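Local structure of MIPZ (Caulobacter crescentus, 2XJ9) at residues L29-A34 with T233-S238; I39-R44 with S116-M121; R56-N61 with F228-T233; R185-T190 with I223-F228. The protein inhibits and positions cell division as a P-loop ATPase that dimerises locally and binds the nucleoid, so forming a gradient. The protein carries 1 engineered substitution. One frame throughout, in Å; residues are numbered along the deposited sequence.

Contact 1. Residues L29-A34 with T233-S238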
# COMPACT_ATOMS: atom_id res chain seq x y z
N LEU A 29 -8.41 2.97 -22.40
CA LEU A 29 -8.04 2.29 -23.64
C LEU A 29 -9.23 1.61 -24.30
O LEU A 29 -9.56 1.90 -25.44
CB LEU A 29 -6.93 1.27 -23.39
CG LEU A 29 -5.62 1.97 -23.09
CD1 LEU A 29 -4.61 1.04 -22.52
CD2 LEU A 29 -5.09 2.62 -24.34
N LEU A 30 -9.86 0.69 -23.60
CA LEU A 30 -11.12 0.15 -24.07
C LEU A 30 -11.99 1.18 -24.81
O LEU A 30 -12.48 0.89 -25.92
CB LEU A 30 -11.90 -0.44 -22.90
CG LEU A 30 -11.81 -1.95 -22.80
CD1 LEU A 30 -10.50 -2.43 -23.39
CD2 LEU A 30 -11.99 -2.40 -21.35
N TYR A 31 -12.16 2.37 -24.22
CA TYR A 31 -13.03 3.41 -24.76
C TYR A 31 -12.35 4.24 -25.85
O TYR A 31 -12.93 5.18 -26.38
CB TYR A 31 -13.56 4.33 -23.66
CG TYR A 31 -14.80 3.83 -22.95
CD1 TYR A 31 -14.71 3.15 -21.74
CD2 TYR A 31 -16.06 4.04 -23.48
CE1 TYR A 31 -15.84 2.68 -21.08
CE2 TYR A 31 -17.21 3.57 -22.83
CZ TYR A 31 -17.09 2.89 -21.63
OH TYR A 31 -18.22 2.43 -20.99
N GLY A 32 -11.10 3.89 -26.15
CA GLY A 32 -10.41 4.48 -27.28
C GLY A 32 -10.34 3.48 -28.42
O GLY A 32 -9.48 3.54 -29.28
N GLY A 33 -11.25 2.51 -28.41
CA GLY A 33 -11.28 1.50 -29.44
C GLY A 33 -10.32 0.33 -29.27
O GLY A 33 -10.56 -0.74 -29.84
N ALA A 34 -9.25 0.52 -28.51
CA ALA A 34 -8.26 -0.54 -28.32
C ALA A 34 -8.83 -1.83 -27.72
O ALA A 34 -9.97 -1.86 -27.23
CB ALA A 34 -7.10 -0.06 -27.48
N THR A 233 -15.76 2.82 -13.76
CA THR A 233 -14.91 3.99 -13.56
C THR A 233 -15.60 5.24 -14.10
O THR A 233 -16.71 5.15 -14.63
CB THR A 233 -13.54 3.81 -14.24
OG1 THR A 233 -13.68 4.07 -15.64
CG2 THR A 233 -13.03 2.40 -14.07
N ILE A 234 -14.97 6.41 -13.98
CA ILE A 234 -15.55 7.64 -14.53
C ILE A 234 -15.83 7.51 -16.03
O ILE A 234 -16.80 8.07 -16.55
CB ILE A 234 -14.65 8.90 -14.35
CG1 ILE A 234 -13.36 8.56 -13.64
CG2 ILE A 234 -15.40 10.00 -13.65
CD1 ILE A 234 -12.35 7.92 -14.55
N ALA A 235 -14.95 6.79 -16.71
CA ALA A 235 -15.06 6.63 -18.14
C ALA A 235 -16.35 5.91 -18.53
O ALA A 235 -16.70 5.86 -19.71
CB ALA A 235 -13.85 5.88 -18.66
N ASP A 236 -17.06 5.37 -17.55
CA ASP A 236 -18.31 4.65 -17.80
C ASP A 236 -19.55 5.50 -17.55
O ASP A 236 -20.66 5.09 -17.86
CB ASP A 236 -18.40 3.44 -16.90
CG ASP A 236 -17.45 2.36 -17.28
OD1 ASP A 236 -16.64 1.97 -16.42
OD2 ASP A 236 -17.53 1.90 -18.44
N LEU A 237 -19.36 6.67 -16.96
CA LEU A 237 -20.50 7.41 -16.43
C LEU A 237 -21.21 8.32 -17.41
O LEU A 237 -21.32 9.53 -17.21
CB LEU A 237 -20.13 8.13 -15.15
CG LEU A 237 -19.72 7.17 -14.04
CD1 LEU A 237 -19.46 7.94 -12.77
CD2 LEU A 237 -20.79 6.13 -13.83
N SER A 238 -21.82 7.68 -18.41
CA SER A 238 -22.84 8.30 -19.25
C SER A 238 -24.22 8.31 -18.56
O SER A 238 -24.42 7.63 -17.55
CB SER A 238 -22.96 7.54 -20.56
OG SER A 238 -23.60 6.29 -20.33
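In this P-loop ATPase fold, Tyr31, in the turn that ends helix 18-30, meets Ala235 and Asp236 of a short 3-10 segment. Leu30 to Gly33 form a type I turn, and Gly33 takes a positive phi at which a side chain would jam against the preceding carbonyl. The phenol reaches across, and Tyr31 OH donates a hydrogen bond to Asp236 OD2 at 2.7 Å. The two side chains cross at about a right angle, with ring and carboxylate planes 67° apart. The backbone oxygen of Ala235 lies over one ring face, 3.6 Å from Tyr31 CZ, and Ala235 CB, a small group suited to the approach, packs 4.2 Å from Tyr31 CD1. Tyrosine suits the place because it joins a flat apolar body, also packed against Leu66 and Pro67, to a polar end. Replacing it with a phenylalanine would remove the hydroxyl and probably cost Asp236 OD2 one of its partners, leaving the salt bridge to Arg55. The carboxylate is held at its other oxygen too: with Asp236 CG anti to its own carbonyl carbon (chi1 -71°), the anti lone pair of OD1 accepts Thr233 N at 2.9 Å.

Contact 2. Residues I39-R44 with S116-M121. Engineered in segment 39-44: Ala42 (natural residue Asp).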
# COMPACT_ATOMS: atom_id res chain seq x y z
N ILE A 39 -3.66 -8.45 -16.97
CA ILE A 39 -3.01 -9.50 -16.20
C ILE A 39 -2.66 -8.97 -14.83
O ILE A 39 -1.95 -7.97 -14.73
CB ILE A 39 -1.70 -9.92 -16.85
CG1 ILE A 39 -1.94 -10.39 -18.28
CG2 ILE A 39 -1.01 -10.99 -16.01
CD1 ILE A 39 -0.70 -10.87 -18.94
N ASP A 40 -3.15 -9.64 -13.78
CA ASP A 40 -2.95 -9.23 -12.39
C ASP A 40 -2.01 -10.20 -11.71
O ASP A 40 -2.36 -11.36 -11.50
CB ASP A 40 -4.29 -9.21 -11.64
CG ASP A 40 -4.19 -8.64 -10.21
OD1 ASP A 40 -5.24 -8.20 -9.67
OD2 ASP A 40 -3.08 -8.63 -9.60
N LEU A 41 -0.82 -9.73 -11.35
CA LEU A 41 0.17 -10.55 -10.66
C LEU A 41 0.18 -10.41 -9.14
O LEU A 41 1.08 -10.93 -8.48
CB LEU A 41 1.56 -10.21 -11.16
CG LEU A 41 1.78 -10.19 -12.66
CD1 LEU A 41 3.25 -10.19 -12.92
CD2 LEU A 41 1.10 -11.37 -13.29
N ALA A 42 -0.79 -9.68 -8.58
CA ALA A 42 -1.01 -9.73 -7.14
C ALA A 42 -1.88 -10.96 -6.86
O ALA A 42 -3.10 -10.89 -6.86
CB ALA A 42 -1.67 -8.46 -6.65
N LEU A 43 -1.22 -12.09 -6.63
CA LEU A 43 -1.91 -13.36 -6.74
C LEU A 43 -2.98 -13.52 -5.70
O LEU A 43 -4.05 -14.03 -6.01
CB LEU A 43 -0.92 -14.52 -6.69
CG LEU A 43 -0.10 -14.62 -7.97
CD1 LEU A 43 1.04 -15.61 -7.86
CD2 LEU A 43 -0.99 -14.95 -9.12
N ARG A 44 -2.71 -13.06 -4.48
CA ARG A 44 -3.71 -13.09 -3.40
C ARG A 44 -4.74 -11.94 -3.49
O ARG A 44 -5.95 -12.19 -3.60
CB ARG A 44 -3.06 -13.15 -2.02
CG ARG A 44 -1.86 -14.06 -1.96
CD ARG A 44 -1.86 -15.03 -0.80
NE ARG A 44 -2.39 -14.49 0.41
CZ ARG A 44 -3.16 -15.05 1.34
NH1 ARG A 44 -3.62 -16.29 1.30
NH2 ARG A 44 -3.47 -14.27 2.36
N SER A 116 9.04 -10.37 -6.50
CA SER A 116 8.78 -11.75 -6.90
C SER A 116 9.34 -12.06 -8.28
O SER A 116 9.78 -11.16 -9.00
CB SER A 116 7.29 -12.08 -6.86
OG SER A 116 6.53 -11.25 -7.72
N ALA A 117 9.32 -13.33 -8.64
CA ALA A 117 9.87 -13.73 -9.92
C ALA A 117 9.02 -13.13 -11.02
O ALA A 117 9.53 -12.45 -11.92
CB ALA A 117 9.91 -15.24 -10.03
N ILE A 118 7.72 -13.38 -10.96
CA ILE A 118 6.85 -12.92 -12.03
C ILE A 118 6.90 -11.40 -12.14
O ILE A 118 6.91 -10.83 -13.22
CB ILE A 118 5.44 -13.43 -11.85
CG1 ILE A 118 4.86 -12.99 -10.52
CG2 ILE A 118 5.44 -14.95 -11.92
CD1 ILE A 118 3.44 -13.48 -10.31
N THR A 119 6.95 -10.73 -11.00
CA THR A 119 7.15 -9.29 -11.03
C THR A 119 8.40 -8.90 -11.80
O THR A 119 8.33 -8.10 -12.72
CB THR A 119 7.17 -8.71 -9.63
OG1 THR A 119 5.83 -8.33 -9.28
CG2 THR A 119 8.07 -7.47 -9.57
N ARG A 120 9.55 -9.46 -11.44
CA ARG A 120 10.79 -9.16 -12.15
C ARG A 120 10.73 -9.50 -13.65
O ARG A 120 11.35 -8.85 -14.49
CB ARG A 120 11.95 -9.92 -11.53
CG ARG A 120 12.09 -9.75 -10.05
CD ARG A 120 13.55 -9.52 -9.77
NE ARG A 120 13.78 -9.04 -8.45
CZ ARG A 120 14.21 -7.86 -8.00
NH1 ARG A 120 14.58 -6.82 -8.74
NH2 ARG A 120 14.27 -7.77 -6.68
N MET A 121 9.99 -10.56 -13.97
CA MET A 121 9.84 -11.00 -15.35
C MET A 121 9.05 -9.99 -16.15
O MET A 121 9.27 -9.83 -17.35
CB MET A 121 9.10 -12.34 -15.40
CG MET A 121 9.94 -13.53 -15.04
SD MET A 121 9.85 -14.66 -16.43
CE MET A 121 8.08 -14.86 -16.59
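Ile118, in the first turn of helix 117-124, pushes its side chain against Leu41 and Leu43, which follow strand 36-40. Its CB lies 4.1 Å from Leu41 CD1, and CG1 comes slightly closer to that same methyl. With CG1 placed between the backbone N and the carbonyl carbon (chi1 59°) and the chain then extended, CD1 is carried in between Leu41 and Leu43. There Ile118 CD1 touches Leu41 CB at 3.9 Å and meets Leu43 CD1 tip to tip at 4.0 Å. Leu41 answers by laying its CD1 against the helix backbone, 3.7 Å from Ile118 O. No hydrogen bond crosses between the segments; branched aliphatic side chains suit a buried seam with no polar partner to meet across it.

Polar bonds shape each side separately. Asp40 OD2 accepts the backbone N of Ala42 at 2.7 Å in an Asx turn, while its OD1 takes Ala49 N; Ala42 is an engineered residue, aspartate in the natural protein, and its methyl points away from the helix. Ser116 is the N-cap of the helix, its OG accepting a weak bond from Thr119 N.

Behind Leu41, strand 106-110 runs parallel beside strand 36-40, with Ile109 against the leucine and Asp110 bonded to its backbone. Leu43 leans on Gln89 of helix 86-103, and the next residue, Arg44, reaches across the dimer interface to a salt bridge with Glu12 of the second subunit.

Contact 3. Residues R56-N61 with F228-T233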
# COMPACT_ATOMS: atom_id res chain seq x y z
N ARG A 56 -18.04 -7.64 -14.78
CA ARG A 56 -18.70 -8.81 -15.30
C ARG A 56 -20.04 -9.04 -14.60
O ARG A 56 -21.09 -8.96 -15.21
CB ARG A 56 -17.77 -10.02 -15.13
CG ARG A 56 -18.24 -11.35 -15.71
CD ARG A 56 -18.55 -11.27 -17.21
NE ARG A 56 -19.68 -10.39 -17.48
CZ ARG A 56 -20.31 -10.31 -18.65
NH1 ARG A 56 -21.33 -9.46 -18.81
NH2 ARG A 56 -19.91 -11.07 -19.66
N ALA A 57 -20.00 -9.31 -13.29
CA ALA A 57 -21.20 -9.59 -12.52
C ALA A 57 -22.22 -8.47 -12.53
O ALA A 57 -23.42 -8.74 -12.48
CB ALA A 57 -20.85 -9.96 -11.10
N TRP A 58 -21.75 -7.23 -12.58
CA TRP A 58 -22.64 -6.07 -12.56
C TRP A 58 -23.34 -5.80 -13.91
O TRP A 58 -24.58 -5.75 -13.98
CB TRP A 58 -21.90 -4.82 -12.10
CG TRP A 58 -22.80 -3.63 -11.92
CD1 TRP A 58 -23.45 -3.27 -10.79
CD2 TRP A 58 -23.16 -2.67 -12.91
NE1 TRP A 58 -24.19 -2.14 -11.00
CE2 TRP A 58 -24.03 -1.75 -12.30
CE3 TRP A 58 -22.82 -2.49 -14.26
CZ2 TRP A 58 -24.57 -0.66 -12.98
CZ3 TRP A 58 -23.36 -1.41 -14.94
CH2 TRP A 58 -24.22 -0.50 -14.30
N LEU A 59 -22.56 -5.62 -14.98
CA LEU A 59 -23.10 -5.46 -16.33
C LEU A 59 -24.11 -6.55 -16.65
O LEU A 59 -25.18 -6.31 -17.20
CB LEU A 59 -21.99 -5.51 -17.37
CG LEU A 59 -21.07 -4.31 -17.49
CD1 LEU A 59 -19.88 -4.62 -18.37
CD2 LEU A 59 -21.83 -3.13 -18.04
N ASP A 60 -23.74 -7.78 -16.32
CA ASP A 60 -24.64 -8.90 -16.43
C ASP A 60 -25.99 -8.61 -15.75
O ASP A 60 -27.03 -8.55 -16.41
CB ASP A 60 -23.98 -10.14 -15.85
CG ASP A 60 -24.89 -11.35 -15.87
OD1 ASP A 60 -26.08 -11.20 -15.52
OD2 ASP A 60 -24.40 -12.45 -16.22
N ASN A 61 -25.99 -8.42 -14.44
CA ASN A 61 -27.22 -8.14 -13.71
C ASN A 61 -28.07 -6.99 -14.27
O ASN A 61 -29.28 -7.14 -14.41
CB ASN A 61 -26.95 -7.90 -12.24
CG ASN A 61 -28.21 -7.71 -11.44
OD1 ASN A 61 -28.56 -6.60 -11.05
ND2 ASN A 61 -28.93 -8.81 -11.22
N PHE A 228 -15.49 0.86 -7.18
CA PHE A 228 -14.85 -0.45 -7.23
C PHE A 228 -15.81 -1.60 -7.05
O PHE A 228 -15.67 -2.64 -7.68
CB PHE A 228 -13.75 -0.54 -6.19
CG PHE A 228 -13.20 -1.92 -6.00
CD1 PHE A 228 -12.09 -2.34 -6.71
CD2 PHE A 228 -13.78 -2.79 -5.09
CE1 PHE A 228 -11.57 -3.61 -6.50
CE2 PHE A 228 -13.27 -4.08 -4.90
CZ PHE A 228 -12.17 -4.48 -5.61
N PRO A 229 -16.79 -1.46 -6.16
CA PRO A 229 -17.68 -2.62 -5.96
C PRO A 229 -18.48 -2.99 -7.21
O PRO A 229 -18.94 -4.13 -7.32
CB PRO A 229 -18.61 -2.16 -4.83
CG PRO A 229 -17.82 -1.11 -4.11
CD PRO A 229 -16.99 -0.41 -5.14
N PHE A 230 -18.64 -2.05 -8.14
CA PHE A 230 -19.44 -2.29 -9.35
C PHE A 230 -18.55 -2.64 -10.52
O PHE A 230 -19.02 -3.11 -11.55
CB PHE A 230 -20.22 -1.04 -9.72
CG PHE A 230 -21.02 -0.48 -8.59
CD1 PHE A 230 -20.78 0.81 -8.14
CD2 PHE A 230 -22.00 -1.23 -7.98
CE1 PHE A 230 -21.52 1.33 -7.11
CE2 PHE A 230 -22.74 -0.70 -6.95
CZ PHE A 230 -22.49 0.57 -6.51
N GLY A 231 -17.26 -2.41 -10.36
CA GLY A 231 -16.33 -2.59 -11.45
C GLY A 231 -16.65 -1.58 -12.53
O GLY A 231 -16.84 -1.95 -13.65
N LEU A 232 -16.73 -0.31 -12.16
CA LEU A 232 -16.93 0.76 -13.11
C LEU A 232 -15.91 1.87 -12.83
O LEU A 232 -15.26 1.88 -11.77
CB LEU A 232 -18.34 1.33 -12.98
CG LEU A 232 -19.60 0.45 -13.03
CD1 LEU A 232 -20.84 1.27 -12.64
CD2 LEU A 232 -19.79 -0.17 -14.39
N THR A 233 -15.76 2.82 -13.76
CA THR A 233 -14.91 3.99 -13.56
C THR A 233 -15.60 5.24 -14.10
O THR A 233 -16.71 5.15 -14.63
CB THR A 233 -13.54 3.81 -14.24
OG1 THR A 233 -13.68 4.07 -15.64
CG2 THR A 233 -13.03 2.40 -14.07
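With its CG anti to the backbone N (chi1 -174°), Trp58 swings its indole off helix 47-62 toward Phe230 and Leu232, whose CG atoms both stand anti to their own carbonyl carbons. The outcome is one indole face shared by two neighbours. Phe230 CB sits over the five-membered ring in a CH-pi contact, 4.2 Å from its centroid, and Leu232 CD1 makes the matching contact above the six-membered ring, only 9° from the ring normal. The second methyl of the leucine, Leu232 CD2, lies 3.8 Å from Trp58 CE3. The phenyl ring of Phe230 turns its edge to the indole in an offset edge-to-face pair, with the planes at 60° and Phe230 CD2 3.8 Å from Trp58 CD1. A large two-ring face suits position 58 because it can serve a ring and an isobutyl group together. Gly231, between them, has a positive phi that is easily adopted without a side chain, which is consistent with the residues before and after it facing the same indole.

The loop 228-233, which lies between strand 213-215 and helix 249-263, is thus packed against the later part of helix 47-62, where Arg55 also bonds to Gly231 O. Thr233 continues the loop toward helix 18-30, touching His24 and Thr27, while Pro148 of the second subunit packs on both Trp58 and Phe230.

Contact 4. Residues R185-T190 with I223-F228. With AGS (phosphothiophosphoric acid-adenylate ester), chain D.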
# COMPACT_ATOMS: atom_id res chain seq x y z
N ARG A 185 2.86 11.40 -9.45
CA ARG A 185 2.45 11.55 -8.05
C ARG A 185 0.94 11.43 -7.90
O ARG A 185 0.18 12.13 -8.56
CB ARG A 185 2.90 12.89 -7.52
CG ARG A 185 4.38 13.11 -7.45
CD ARG A 185 4.58 14.13 -6.35
NE ARG A 185 5.67 15.01 -6.59
CZ ARG A 185 5.72 16.33 -6.80
NH1 ARG A 185 6.94 16.80 -6.98
NH2 ARG A 185 4.69 17.16 -6.84
N ASN A 186 0.52 10.54 -7.02
CA ASN A 186 -0.87 10.15 -6.93
C ASN A 186 -1.48 10.49 -5.55
O ASN A 186 -0.75 10.72 -4.59
CB ASN A 186 -0.95 8.66 -7.26
CG ASN A 186 -2.34 8.10 -7.15
OD1 ASN A 186 -2.61 7.18 -6.37
ND2 ASN A 186 -3.25 8.65 -7.95
N ARG A 187 -2.80 10.56 -5.47
CA ARG A 187 -3.48 10.98 -4.23
C ARG A 187 -3.00 12.32 -3.69
O ARG A 187 -2.84 12.49 -2.49
CB ARG A 187 -3.37 9.92 -3.13
CG ARG A 187 -4.36 8.79 -3.29
CD ARG A 187 -5.25 8.67 -2.08
NE ARG A 187 -4.84 7.59 -1.20
CZ ARG A 187 -5.54 7.19 -0.15
NH1 ARG A 187 -5.10 6.20 0.60
NH2 ARG A 187 -6.69 7.78 0.14
N LEU A 188 -2.79 13.28 -4.58
CA LEU A 188 -2.44 14.62 -4.16
C LEU A 188 -3.61 15.27 -3.41
O LEU A 188 -4.78 15.08 -3.76
CB LEU A 188 -2.03 15.46 -5.36
CG LEU A 188 -0.76 14.98 -6.07
CD1 LEU A 188 -0.89 15.13 -7.59
CD2 LEU A 188 0.48 15.69 -5.55
N ALA A 189 -3.27 16.03 -2.37
CA ALA A 189 -4.25 16.76 -1.59
C ALA A 189 -4.02 18.25 -1.76
O ALA A 189 -3.28 18.67 -2.63
CB ALA A 189 -4.16 16.36 -0.14
N THR A 190 -4.66 19.02 -0.88
CA THR A 190 -4.69 20.49 -0.92
C THR A 190 -3.35 21.24 -0.73
O THR A 190 -2.68 21.60 -1.70
CB THR A 190 -5.69 21.03 0.13
OG1 THR A 190 -5.53 20.31 1.37
CG2 THR A 190 -7.12 20.88 -0.38
N ILE A 223 -14.20 9.47 -6.41
CA ILE A 223 -14.68 8.87 -7.64
C ILE A 223 -13.66 7.86 -8.19
O ILE A 223 -14.00 6.98 -9.00
CB ILE A 223 -15.03 9.95 -8.71
CG1 ILE A 223 -15.71 9.31 -9.92
CG2 ILE A 223 -13.80 10.72 -9.13
CD1 ILE A 223 -17.04 8.66 -9.60
N TYR A 224 -12.42 7.96 -7.72
CA TYR A 224 -11.38 7.03 -8.14
C TYR A 224 -11.44 5.72 -7.37
O TYR A 224 -10.66 4.79 -7.63
CB TYR A 224 -10.00 7.65 -7.96
CG TYR A 224 -9.62 8.71 -8.98
CD1 TYR A 224 -10.12 8.67 -10.28
CD2 TYR A 224 -8.77 9.75 -8.64
CE1 TYR A 224 -9.77 9.64 -11.20
CE2 TYR A 224 -8.43 10.71 -9.56
CZ TYR A 224 -8.93 10.65 -10.84
OH TYR A 224 -8.58 11.60 -11.76
N ARG A 225 -12.36 5.63 -6.42
CA ARG A 225 -12.29 4.57 -5.44
C ARG A 225 -13.66 4.07 -5.12
O ARG A 225 -13.84 2.98 -4.60
CB ARG A 225 -11.63 5.10 -4.17
CG ARG A 225 -12.51 4.95 -2.98
CD ARG A 225 -11.82 5.31 -1.72
NE ARG A 225 -11.64 6.70 -1.53
CZ ARG A 225 -10.61 7.36 -1.02
NH1 ARG A 225 -10.76 8.66 -0.96
NH2 ARG A 225 -9.48 6.79 -0.61
N GLU A 226 -14.64 4.90 -5.46
CA GLU A 226 -16.01 4.74 -4.99
C GLU A 226 -16.77 3.70 -5.79
O GLU A 226 -17.74 3.13 -5.30
CB GLU A 226 -16.71 6.09 -5.08
CG GLU A 226 -18.15 6.07 -4.65
CD GLU A 226 -18.85 7.40 -4.90
OE1 GLU A 226 -18.55 8.05 -5.93
OE2 GLU A 226 -19.70 7.79 -4.06
N LEU A 227 -16.33 3.44 -7.02
CA LEU A 227 -17.07 2.55 -7.93
C LEU A 227 -16.50 1.13 -7.99
O LEU A 227 -16.99 0.28 -8.74
CB LEU A 227 -17.12 3.16 -9.32
CG LEU A 227 -17.80 4.52 -9.37
CD1 LEU A 227 -17.63 5.18 -10.73
CD2 LEU A 227 -19.26 4.33 -9.03
N PHE A 228 -15.49 0.86 -7.18
CA PHE A 228 -14.85 -0.45 -7.23
C PHE A 228 -15.81 -1.60 -7.05
O PHE A 228 -15.67 -2.64 -7.68
CB PHE A 228 -13.75 -0.54 -6.19
CG PHE A 228 -13.20 -1.92 -6.00
CD1 PHE A 228 -12.09 -2.34 -6.71
CD2 PHE A 228 -13.78 -2.79 -5.09
CE1 PHE A 228 -11.57 -3.61 -6.50
CE2 PHE A 228 -13.27 -4.08 -4.90
CZ PHE A 228 -12.17 -4.48 -5.61
PG AGS D . -0.93 -2.67 -3.20
S1G AGS D . 0.52 -2.75 -2.71
O2G AGS D . -1.98 -3.11 -2.21
O3G AGS D . -1.21 -3.26 -4.57
PB AGS D . -1.67 -0.41 -4.82
O1B AGS D . -0.42 0.26 -5.34
O2B AGS D . -2.49 -1.41 -5.59
O3B AGS D . -1.22 -1.09 -3.42
PA AGS D . -4.15 0.98 -4.69
O1A AGS D . -4.33 1.22 -6.18
O2A AGS D . -4.94 -0.08 -4.03
O3A AGS D . -2.61 0.79 -4.34
O5' AGS D . -4.38 2.36 -3.91
C5' AGS D . -4.23 2.40 -2.51
C4' AGS D . -5.52 2.92 -1.85
O4' AGS D . -5.67 4.23 -2.33
C3' AGS D . -6.80 2.22 -2.26
O3' AGS D . -7.71 2.28 -1.18
C2' AGS D . -7.41 3.03 -3.38
O2' AGS D . -8.84 2.88 -3.33
C1' AGS D . -6.91 4.42 -3.02
N9 AGS D . -6.49 5.37 -4.07
C8 AGS D . -5.40 5.26 -4.87
N7 AGS D . -5.28 6.34 -5.69
C5 AGS D . -6.29 7.17 -5.37
C6 AGS D . -6.74 8.47 -5.84
N6 AGS D . -6.07 9.10 -6.81
N1 AGS D . -7.84 8.99 -5.24
C2 AGS D . -8.53 8.37 -4.27
N3 AGS D . -8.17 7.17 -3.80
C4 AGS D . -7.08 6.55 -4.30
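Arg187 and Arg225 bring their guanidinium groups together beside the bound ATP analogue, their planes 74° apart and the side chains crossing at about a right angle. Arg187 NH2 lies near the plane and at the edge of the Arg225 group, 3.1 Å from Arg225 NH2; both atoms are donors, so no hydrogen bond joins them. Each arginine addresses the nucleotide differently. Arg187, bent at chi2 and chi3, spreads its aliphatic part over the adenine, with Arg187 CG 3.3 Å from AGS C5, and then sets its guanidinium face against the ribose oxygen O4'. Arg225 presents a guanidinium face to AGS N3, which stands 3.5 Å above its plane, too far over the face for the in-plane N-H groups to aim at it. On the other side of the base from Arg187 CG comes Tyr224, its CB 3.7 Å from AGS N1 and its ring edge toward that same atom, with the hydroxyl bonded to Glu256. An arginine suits position 187 by joining an apolar stem for the base to a charged end: with an alanine in its place, the adenine would probably lose the cover over one face, and Asn134 of the second subunit its bond from Arg187 NH1.

Neighbouring acids probably offset the two positive groups: Arg225 NH1 forms a salt bridge with Glu192 of the second subunit, and Asp220 lies within long, weak range of both. Lys13 and Asp139 of that subunit hydrogen-bond the nucleotide, consistent with nucleotide binding and dimer formation being coupled.

In the fold
Contacts 2, 3 and 4 are buried, whereas contact 1 is only partly so. Contact 2 lies apart from the rest, between the loop that follows strand 36-40 and helix 117-124, and is purely aliphatic. The other three draw on one long loop between strand 213-215 and helix 249-263: contacts 1 and 3 share Thr233, contacts 3 and 4 share Phe228, and Leu227 packs on both Leu232 and Leu237. A phenol-carboxylate bond pins that loop to the end of helix 18-30, aromatic and CH-pi packing sets it on helix 47-62, and at contact 4 it meets segment 185-190 through two arginines beside the nucleotide, without a direct bond. The second subunit touches all but contact 1.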